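Local coordinates for protein xyloglucanase (Paenibacillus pabuli, PDB 2JEP) that is a family 5 xyloglucanase that hydrolyses xyloglucan, a polysaccharide of the plant cell wall, at residues Ala165-Asn170 with Thr213-Asn217. Numbering follows the deposited sequence.
Sequences ATKFSN and TGGNN
Two neighbouring alpha-to-beta turns of the (beta/alpha)8 barrel meet where Ala165 and Ser169, at and beyond the C-terminal end of helix 150-167, face Asn217 in the loop between helix 193-211 and strand 222-225. The Asn217 side chain, pointing toward the helix end, makes the link. Its CG lies anti to the carbonyl carbon (chi1 -69°), which carries Asn217 ND2 across to Ala165 O at 2.8 Å. That oxygen lies near the plane of the amide, yet the amide nitrogen stands above the plane of the Ala165 carbonyl, well off its lone pairs. OD1 accepts from Arg220 NE, which should hold the amide against flipping. In one of the two conformers of Thr213, Asn217 ND2 also donates to Thr213 OG1, 2.8 Å away, a hydroxyl hydrogen-bonded to Val210 O in helix 193-211 as well. Ser169 presses CB against the amide nitrogen, 3.3 Å from Asn217 ND2. Replacing Asn217 by alanine removes the amide, and is likely to leave Ala165 O and Arg220 NE without these partners and a gap beside Ser169 CB. Farther out, Asn216 N donates to Ser169 O at 2.8 Å, a fairly straight bond (159°). Gly215 passes close by with positive phi, where a side chain would collide with Ser169 O. Side-chain amide and backbone bonds thus tie the C-terminal end of helix 150-167 to the loop that follows helix 193-211, next to strand 175-178, in a TIM barrel.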
ATOM      1  N   ALA A 165      -7.941  12.203  10.055  1.00  8.95           N
ATOM      2  CA  ALA A 165      -9.053  11.400  10.553  1.00  9.74           C
ATOM      3  C   ALA A 165     -10.313  12.255  10.711  1.00 10.02           C
ATOM      4  O   ALA A 165     -11.400  11.861  10.308  1.00 10.31           O
ATOM      5  CB  ALA A 165      -8.694  10.704  11.871  1.00 10.71           C
ATOM      6  N   THR A 166     -10.149  13.438  11.297  1.00  9.89           N
ATOM      7  CA  THR A 166     -11.288  14.339  11.484  1.00 10.98           C
ATOM      8  C   THR A 166     -11.957  14.658  10.131  1.00 10.70           C
ATOM      9  O   THR A 166     -13.182  14.649  10.021  1.00 12.68           O
ATOM     10  CB  THR A 166     -10.857  15.590  12.214  1.00 11.45           C
ATOM     11  OG1 THR A 166     -10.441  15.230  13.531  1.00 13.50           O
ATOM     12  CG2 THR A 166     -11.991  16.608  12.315  1.00 13.23           C
ATOM     13  N   LYS A 167     -11.163  14.899   9.095  1.00 10.50           N
ATOM     14  CA  LYS A 167     -11.712  15.252   7.775  1.00 10.97           C
ATOM     15  C   LYS A 167     -12.623  14.138   7.247  1.00 10.86           C
ATOM     16  O   LYS A 167     -13.631  14.393   6.584  1.00 12.04           O
ATOM     17  CB  LYS A 167     -10.547  15.477   6.786  1.00 11.60           C
ATOM     18  CG  LYS A 167     -10.898  16.008   5.410  1.00 13.69           C
ATOM     19  CD  LYS A 167     -11.347  17.443   5.475  1.00 14.62           C
ATOM     20  CE  LYS A 167     -11.602  18.019   4.091  1.00 15.72           C
ATOM     21  NZ  LYS A 167     -12.272  19.335   4.226  1.00 18.72           N
ATOM     22  N   PHE A 168     -12.268  12.883   7.544  1.00 10.18           N
ATOM     23  CA  PHE A 168     -12.968  11.731   6.992  1.00 10.32           C
ATOM     24  C   PHE A 168     -13.826  10.963   8.000  1.00 10.60           C
ATOM     25  O   PHE A 168     -14.241   9.830   7.760  1.00 10.63           O
ATOM     26  CB  PHE A 168     -11.927  10.793   6.365  1.00 10.09           C
ATOM     27  CG  PHE A 168     -11.288  11.349   5.116  1.00  9.60           C
ATOM     28  CD1 PHE A 168     -11.960  11.291   3.906  1.00 10.38           C
ATOM     29  CD2 PHE A 168     -10.046  11.954   5.160  1.00 10.08           C
ATOM     30  CE1 PHE A 168     -11.410  11.853   2.776  1.00 10.94           C
ATOM     31  CE2 PHE A 168      -9.465  12.501   4.035  1.00 10.59           C
ATOM     32  CZ  PHE A 168     -10.170  12.442   2.822  1.00  9.99           C
ATOM     33  N   SER A 169     -14.178  11.613   9.110  1.00 10.56           N
ATOM     34  CA  SER A 169     -14.809  10.874  10.190  1.00 12.15           C
ATOM     35  C   SER A 169     -16.154  10.269   9.868  1.00 12.23           C
ATOM     36  O   SER A 169     -16.495   9.230  10.442  1.00 14.30           O
ATOM     37  CB  SER A 169     -14.926  11.725  11.448  1.00 13.60           C
ATOM     38  OG  SER A 169     -15.860  12.760  11.254  1.00 15.74           O
ATOM     39  N   ASN A 170     -16.894  10.855   8.923  1.00 12.88           N
ATOM     40  CA  ASN A 170     -18.227  10.348   8.635  0.50 13.54           C
ATOM     41  C   ASN A 170     -18.269   9.262   7.554  1.00 13.06           C
ATOM     42  O   ASN A 170     -19.329   8.706   7.270  1.00 14.32           O
ATOM     43  CB  ASN A 170     -19.168  11.509   8.307  0.50 14.90           C
ATOM     44  CG  ASN A 170     -19.336  12.480   9.486  0.50 17.82           C
ATOM     45  OD1 ASN A 170     -19.393  12.069  10.645  0.50 21.64           O
ATOM     46  ND2 ASN A 170     -19.388  13.770   9.183  0.50 21.98           N
ATOM     47  N   THR A 213     -10.880  10.499  17.578  0.50 12.51           N
ATOM     48  CA  THR A 213     -11.616  11.448  16.807  0.50 11.73           C
ATOM     49  C   THR A 213     -13.040  10.939  16.697  0.50 12.41           C
ATOM     50  O   THR A 213     -13.369   9.823  17.121  0.50 12.01           O
ATOM     51  CB  THR A 213     -11.002  11.708  15.422  0.50 11.28           C
ATOM     52  OG1 THR A 213     -11.035  10.502  14.642  0.50  9.76           O
ATOM     53  CG2 THR A 213      -9.560  12.210  15.567  0.50  9.89           C
ATOM     54  N   GLY A 214     -13.881  11.766  16.112  0.50 13.00           N
ATOM     55  CA  GLY A 214     -15.274  11.463  16.009  0.50 14.36           C
ATOM     56  C   GLY A 214     -15.701  10.477  14.948  0.50 15.38           C
ATOM     57  O   GLY A 214     -14.913   9.807  14.269  0.50 14.29           O
ATOM     58  N   GLY A 215     -17.012  10.416  14.822  1.00 16.67           N
ATOM     59  CA  GLY A 215     -17.696   9.656  13.824  1.00 15.93           C
ATOM     60  C   GLY A 215     -17.424   8.176  13.831  1.00 15.04           C
ATOM     61  O   GLY A 215     -17.373   7.514  14.870  1.00 16.26           O
ATOM     62  N   ASN A 216     -17.186   7.665  12.638  1.00 12.93           N
ATOM     63  CA  ASN A 216     -16.947   6.252  12.462  1.00 11.71           C
ATOM     64  C   ASN A 216     -15.461   5.892  12.656  1.00 10.49           C
ATOM     65  O   ASN A 216     -15.089   4.737  12.460  1.00 11.12           O
ATOM     66  CB  ASN A 216     -17.399   5.837  11.061  1.00 12.17           C
ATOM     67  CG  ASN A 216     -17.418   4.336  10.868  1.00 12.36           C
ATOM     68  OD1 ASN A 216     -17.929   3.598  11.711  1.00 14.18           O
ATOM     69  ND2 ASN A 216     -16.828   3.863   9.768  1.00 13.12           N
ATOM     70  N   ASN A 217     -14.622   6.853  13.032  1.00 10.21           N
ATOM     71  CA  ASN A 217     -13.196   6.548  13.175  1.00  9.64           C
ATOM     72  C   ASN A 217     -12.897   5.607  14.327  1.00 10.54           C
ATOM     73  O   ASN A 217     -11.873   4.940  14.325  1.00 10.66           O
ATOM     74  CB  ASN A 217     -12.401   7.822  13.341  1.00  9.80           C
ATOM     75  CG  ASN A 217     -12.381   8.646  12.073  1.00  8.80           C
ATOM     76  OD1 ASN A 217     -12.534   8.100  10.975  1.00 10.26           O
ATOM     77  ND2 ASN A 217     -12.192   9.945  12.209  1.00 10.07           N
TER